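Local coordinates for protein LbaCas13a H328A (C2c2) (Lachnospiraceae bacterium NK4A179, PDB 5WLH) that binds a pre-crRNA as the guide of a CRISPR-Cas13a (C2c2) effector and, as in its family, probably processes it and cleaves target RNA, at residues 165-179 and 200-212. Sequence-based numbering, arbitrary orientation.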
loop_
_atom_site.group_PDB
_atom_site.type_symbol
_atom_site.label_atom_id
_atom_site.label_comp_id
_atom_site.label_asym_id
_atom_site.label_seq_id
_atom_site.Cartn_x
_atom_site.Cartn_y
_atom_site.Cartn_z
ATOM N N ILE A 165 -30.003 -17.591 34.645
ATOM C CA ILE A 165 -30.065 -16.267 34.029
ATOM C C ILE A 165 -30.666 -15.242 34.988
ATOM O O ILE A 165 -30.204 -14.096 35.056
ATOM C CB ILE A 165 -30.849 -16.338 32.704
ATOM C CG1 ILE A 165 -29.987 -16.966 31.606
ATOM C CG2 ILE A 165 -31.326 -14.961 32.266
ATOM C CD1 ILE A 165 -30.790 -17.391 30.389
ATOM N N LYS A 166 -31.702 -15.617 35.732
ATOM C CA LYS A 166 -32.361 -14.661 36.616
ATOM C C LYS A 166 -31.863 -14.730 38.056
ATOM O O LYS A 166 -32.337 -13.959 38.898
ATOM C CB LYS A 166 -33.882 -14.862 36.576
ATOM C CG LYS A 166 -34.398 -16.032 37.393
ATOM C CD LYS A 166 -35.885 -16.264 37.134
ATOM C CE LYS A 166 -36.723 -15.079 37.582
ATOM N NZ LYS A 166 -38.140 -15.207 37.140
ATOM N N ASN A 167 -30.904 -15.610 38.352
ATOM C CA ASN A 167 -30.433 -15.763 39.726
ATOM C C ASN A 167 -29.719 -14.513 40.233
ATOM O O ASN A 167 -29.689 -14.271 41.445
ATOM C CB ASN A 167 -29.512 -16.980 39.825
ATOM C CG ASN A 167 -29.195 -17.356 41.258
ATOM O OD1 ASN A 167 -28.118 -17.042 41.767
ATOM N ND2 ASN A 167 -30.128 -18.036 41.917
ATOM N N ASN A 168 -29.139 -13.711 39.340
ATOM C CA ASN A 168 -28.468 -12.476 39.728
ATOM C C ASN A 168 -29.226 -11.231 39.288
ATOM O O ASN A 168 -28.699 -10.122 39.413
ATOM C CB ASN A 168 -27.047 -12.432 39.161
ATOM C CG ASN A 168 -26.200 -13.605 39.610
ATOM O OD1 ASN A 168 -26.563 -14.332 40.532
ATOM N ND2 ASN A 168 -25.063 -13.798 38.948
ATOM N N ILE A 169 -30.441 -11.383 38.767
ATOM C CA ILE A 169 -31.219 -10.271 38.237
ATOM C C ILE A 169 -32.403 -10.029 39.156
ATOM O O ILE A 169 -33.180 -10.950 39.437
ATOM C CB ILE A 169 -31.697 -10.542 36.802
ATOM C CG1 ILE A 169 -30.508 -10.833 35.883
ATOM C CG2 ILE A 169 -32.506 -9.361 36.286
ATOM C CD1 ILE A 169 -29.770 -9.595 35.417
ATOM N N ASP A 170 -32.543 -8.792 39.623
ATOM C CA ASP A 170 -33.692 -8.361 40.411
ATOM C C ASP A 170 -34.278 -7.092 39.814
ATOM O O ASP A 170 -34.591 -6.126 40.511
ATOM C CB ASP A 170 -33.311 -8.159 41.874
ATOM C CG ASP A 170 -33.411 -9.441 42.680
ATOM O OD1 ASP A 170 -34.436 -10.145 42.555
ATOM O OD2 ASP A 170 -32.464 -9.748 43.435
ATOM N N ASN A 171 -34.431 -7.090 38.493
ATOM C CA ASN A 171 -34.966 -5.956 37.761
ATOM C C ASN A 171 -36.091 -6.425 36.848
ATOM O O ASN A 171 -36.207 -7.609 36.522
ATOM C CB ASN A 171 -33.875 -5.256 36.936
ATOM C CG ASN A 171 -32.600 -5.027 37.728
ATOM O OD1 ASN A 171 -31.706 -5.875 37.751
ATOM N ND2 ASN A 171 -32.511 -3.875 38.386
ATOM N N LYS A 172 -36.929 -5.476 36.450
ATOM C CA LYS A 172 -37.982 -5.726 35.474
ATOM C C LYS A 172 -37.441 -5.352 34.100
ATOM O O LYS A 172 -37.224 -4.169 33.810
ATOM C CB LYS A 172 -39.239 -4.929 35.816
ATOM C CG LYS A 172 -40.544 -5.631 35.465
ATOM C CD LYS A 172 -40.666 -6.963 36.187
ATOM C CE LYS A 172 -42.119 -7.394 36.317
ATOM N NZ LYS A 172 -42.267 -8.580 37.209
ATOM N N VAL A 173 -37.206 -6.352 33.259
ATOM C CA VAL A 173 -36.692 -6.114 31.919
ATOM C C VAL A 173 -37.844 -6.207 30.932
ATOM O O VAL A 173 -38.817 -6.943 31.137
ATOM C CB VAL A 173 -35.554 -7.093 31.554
ATOM C CG1 VAL A 173 -34.584 -7.247 32.720
ATOM C CG2 VAL A 173 -36.108 -8.432 31.120
ATOM N N SER A 174 -37.744 -5.432 29.861
ATOM C CA SER A 174 -38.725 -5.436 28.788
ATOM C C SER A 174 -38.227 -6.294 27.635
ATOM O O SER A 174 -37.087 -6.760 27.621
ATOM C CB SER A 174 -38.995 -4.009 28.307
ATOM O OG SER A 174 -37.799 -3.400 27.846
ATOM N N GLU A 175 -39.103 -6.495 26.649
ATOM C CA GLU A 175 -38.664 -7.121 25.408
ATOM C C GLU A 175 -37.633 -6.253 24.698
ATOM O O GLU A 175 -36.665 -6.768 24.125
ATOM C CB GLU A 175 -39.859 -7.389 24.493
ATOM C CG GLU A 175 -39.527 -8.277 23.310
ATOM C CD GLU A 175 -40.532 -8.178 22.181
ATOM O OE1 GLU A 175 -41.608 -8.800 22.283
ATOM O OE2 GLU A 175 -40.242 -7.487 21.182
ATOM N N ASP A 176 -37.819 -4.929 24.729
ATOM C CA ASP A 176 -36.887 -4.037 24.046
ATOM C C ASP A 176 -35.508 -4.078 24.691
ATOM O O ASP A 176 -34.488 -3.980 23.999
ATOM C CB ASP A 176 -37.431 -2.608 24.033
ATOM C CG ASP A 176 -36.595 -1.671 23.171
ATOM O OD1 ASP A 176 -36.469 -1.922 21.951
ATOM O OD2 ASP A 176 -36.057 -0.687 23.719
ATOM N N ILE A 177 -35.454 -4.213 26.016
ATOM C CA ILE A 177 -34.176 -4.432 26.683
ATOM C C ILE A 177 -33.537 -5.722 26.183
ATOM O O ILE A 177 -32.332 -5.771 25.905
ATOM C CB ILE A 177 -34.369 -4.452 28.208
ATOM C CG1 ILE A 177 -34.695 -3.046 28.723
ATOM C CG2 ILE A 177 -33.137 -5.018 28.893
ATOM C CD1 ILE A 177 -35.364 -3.040 30.075
ATOM N N ILE A 178 -34.337 -6.781 26.050
ATOM C CA ILE A 178 -33.822 -8.050 25.544
ATOM C C ILE A 178 -33.329 -7.887 24.110
ATOM O O ILE A 178 -32.233 -8.340 23.753
ATOM C CB ILE A 178 -34.902 -9.141 25.662
ATOM C CG1 ILE A 178 -35.079 -9.539 27.130
ATOM C CG2 ILE A 178 -34.546 -10.344 24.794
ATOM C CD1 ILE A 178 -36.346 -10.317 27.428
ATOM N N ASP A 179 -34.126 -7.220 23.271
ATOM C CA ASP A 179 -33.720 -6.994 21.889
ATOM C C ASP A 179 -32.428 -6.193 21.814
ATOM O O ASP A 179 -31.556 -6.486 20.990
ATOM C CB ASP A 179 -34.833 -6.284 21.123
ATOM C CG ASP A 179 -35.929 -7.228 20.690
ATOM O OD1 ASP A 179 -35.785 -8.442 20.929
ATOM O OD2 ASP A 179 -36.928 -6.760 20.100
ATOM N N LYS A 200 -33.806 -15.306 22.465
ATOM C CA LYS A 200 -34.879 -14.372 22.777
ATOM C C LYS A 200 -36.057 -15.086 23.433
ATOM O O LYS A 200 -36.608 -14.605 24.428
ATOM C CB LYS A 200 -35.339 -13.649 21.519
ATOM C CG LYS A 200 -36.611 -12.853 21.772
ATOM C CD LYS A 200 -36.700 -11.623 20.921
ATOM C CE LYS A 200 -37.822 -10.727 21.428
ATOM N NZ LYS A 200 -38.058 -9.619 20.477
ATOM N N LYS A 201 -36.445 -16.236 22.890
ATOM C CA LYS A 201 -37.559 -16.997 23.449
ATOM C C LYS A 201 -37.261 -17.418 24.878
ATOM O O LYS A 201 -38.119 -17.314 25.763
ATOM C CB LYS A 201 -37.823 -18.222 22.574
ATOM C CG LYS A 201 -38.935 -19.153 23.031
ATOM C CD LYS A 201 -39.436 -19.970 21.823
ATOM C CE LYS A 201 -40.525 -20.973 22.211
ATOM N NZ LYS A 201 -40.875 -21.877 21.060
ATOM N N LEU A 202 -36.033 -17.877 25.115
ATOM C CA LEU A 202 -35.605 -18.242 26.457
ATOM C C LEU A 202 -35.664 -17.049 27.404
ATOM O O LEU A 202 -36.148 -17.172 28.535
ATOM C CB LEU A 202 -34.190 -18.806 26.392
ATOM C CG LEU A 202 -33.422 -18.971 27.695
ATOM C CD1 LEU A 202 -34.045 -20.065 28.477
ATOM C CD2 LEU A 202 -31.967 -19.307 27.390
ATOM N N LEU A 203 -35.182 -15.886 26.961
ATOM C CA LEU A 203 -35.165 -14.716 27.839
ATOM C C LEU A 203 -36.572 -14.208 28.119
ATOM O O LEU A 203 -36.859 -13.730 29.223
ATOM C CB LEU A 203 -34.319 -13.605 27.222
ATOM C CG LEU A 203 -32.820 -13.901 27.254
ATOM C CD1 LEU A 203 -32.070 -12.912 26.370
ATOM C CD2 LEU A 203 -32.324 -13.838 28.694
ATOM N N MET A 204 -37.459 -14.271 27.125
ATOM C CA MET A 204 -38.840 -13.863 27.371
ATOM C C MET A 204 -39.521 -14.802 28.358
ATOM O O MET A 204 -40.267 -14.351 29.240
ATOM C CB MET A 204 -39.613 -13.786 26.054
ATOM C CG MET A 204 -39.100 -12.690 25.106
ATOM S SD MET A 204 -39.484 -10.993 25.598
ATOM C CE MET A 204 -41.225 -10.889 25.146
ATOM N N ASN A 205 -39.274 -16.109 28.231
ATOM C CA ASN A 205 -39.782 -17.056 29.214
ATOM C C ASN A 205 -39.155 -16.814 30.582
ATOM O O ASN A 205 -39.838 -16.897 31.611
ATOM C CB ASN A 205 -39.526 -18.494 28.755
ATOM C CG ASN A 205 -40.283 -18.850 27.468
ATOM O OD1 ASN A 205 -41.220 -18.151 27.077
ATOM N ND2 ASN A 205 -39.866 -19.934 26.804
ATOM N N ALA A 206 -37.851 -16.514 30.616
ATOM C CA ALA A 206 -37.181 -16.288 31.895
ATOM C C ALA A 206 -37.795 -15.117 32.643
ATOM O O ALA A 206 -37.932 -15.156 33.872
ATOM C CB ALA A 206 -35.689 -16.042 31.679
ATOM N N PHE A 207 -38.156 -14.058 31.928
ATOM C CA PHE A 207 -38.676 -12.859 32.559
ATOM C C PHE A 207 -40.196 -12.779 32.500
ATOM O O PHE A 207 -40.762 -11.699 32.698
ATOM C CB PHE A 207 -38.009 -11.635 31.939
ATOM C CG PHE A 207 -36.542 -11.557 32.261
ATOM C CD1 PHE A 207 -36.129 -11.309 33.564
ATOM C CD2 PHE A 207 -35.578 -11.780 31.289
ATOM C CE1 PHE A 207 -34.787 -11.252 33.882
ATOM C CE2 PHE A 207 -34.232 -11.721 31.603
ATOM C CZ PHE A 207 -33.837 -11.459 32.905
ATOM N N ASP A 208 -40.853 -13.915 32.257
ATOM C CA ASP A 208 -42.313 -14.049 32.302
ATOM C C ASP A 208 -43.012 -13.004 31.434
ATOM O O ASP A 208 -43.992 -12.375 31.842
ATOM C CB ASP A 208 -42.817 -13.991 33.744
ATOM C CG ASP A 208 -42.215 -15.078 34.609
ATOM O OD1 ASP A 208 -42.369 -16.265 34.253
ATOM O OD2 ASP A 208 -41.586 -14.748 35.641
ATOM N N LEU A 209 -42.494 -12.822 30.213
ATOM C CA LEU A 209 -43.091 -11.923 29.239
ATOM C C LEU A 209 -43.755 -12.747 28.151
ATOM O O LEU A 209 -43.133 -13.685 27.636
ATOM C CB LEU A 209 -42.031 -10.989 28.629
ATOM C CG LEU A 209 -41.234 -10.147 29.644
ATOM C CD1 LEU A 209 -40.151 -9.316 28.959
ATOM C CD2 LEU A 209 -42.170 -9.243 30.464
ATOM N N PRO A 210 -45.012 -12.472 27.802
ATOM C CA PRO A 210 -45.668 -13.276 26.766
ATOM C C PRO A 210 -44.911 -13.170 25.455
ATOM O O PRO A 210 -44.529 -12.080 25.021
ATOM C CB PRO A 210 -47.069 -12.662 26.669
ATOM C CG PRO A 210 -47.293 -12.061 28.015
ATOM C CD PRO A 210 -45.943 -11.509 28.412
ATOM N N TYR A 211 -44.686 -14.325 24.839
ATOM C CA TYR A 211 -43.881 -14.386 23.635
ATOM C C TYR A 211 -44.221 -15.654 22.878
ATOM O O TYR A 211 -44.383 -16.721 23.477
ATOM C CB TYR A 211 -42.391 -14.361 23.973
ATOM C CG TYR A 211 -41.531 -14.233 22.758
ATOM C CD1 TYR A 211 -41.497 -13.049 22.040
ATOM C CD2 TYR A 211 -40.738 -15.283 22.336
ATOM C CE1 TYR A 211 -40.700 -12.914 20.929
ATOM C CE2 TYR A 211 -39.930 -15.156 21.215
ATOM C CZ TYR A 211 -39.919 -13.967 20.524
ATOM O OH TYR A 211 -39.148 -13.829 19.401
ATOM N N SER A 212 -44.294 -15.536 21.559
ATOM C CA SER A 212 -44.513 -16.696 20.718
ATOM C C SER A 212 -43.493 -16.692 19.594
ATOM O O SER A 212 -43.308 -15.675 18.920
ATOM C CB SER A 212 -45.947 -16.717 20.175
ATOM O OG SER A 212 -46.844 -16.944 21.252
#
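Val-173 presses its CG2 methyl over one face of the Phe-207 ring, a CH-pi contact 3.5 Å from the ring centroid. Ile-169 CG2 comes instead to the ring edge, near its plane, 3.8 Å from Phe-207 CE1. With chi1 at -67°, CG of Phe-207 lies opposite its own carbonyl carbon, and the ring reaches across to the 165-179 segment just where helix 193-206 ends. Ile-178 extends the tight apolar part: its CD1 sits 3.7 Å from Met-204 SD and also meets Leu-203 CB, while Ile-165 closes the far end on Leu-202 and Leu-203. Cut back to an alanine, Phe-207 would probably leave a gap beneath Val-173 CG2 and beside Ile-169 CG2.

Both ends are polar. Lys-200 NZ firmly bridges two carboxylates of helix 175-185 in a salt-bridge network, Asp-179 OD1 at 2.6 Å through its syn lone pair and, by a weak bond, Glu-175 OE2 at 3.1 Å. The Lys-166 end is the loose, solvent-facing one: NZ donates to Ala-206 O at 3.3 Å, nearly in line with the carbonyl, with a long salt bridge to exposed Asp-208, the positive-phi residue of the Schellman motif.

The 167-174 loop and the start of helix 175-185 so pack on the C-terminal end of helix 193-206, the short helical segments roughly antiparallel at 145°; helix 83-96 touches Ile-169 and Ile-177, and helices 158-166 and 218-230 Leu-202.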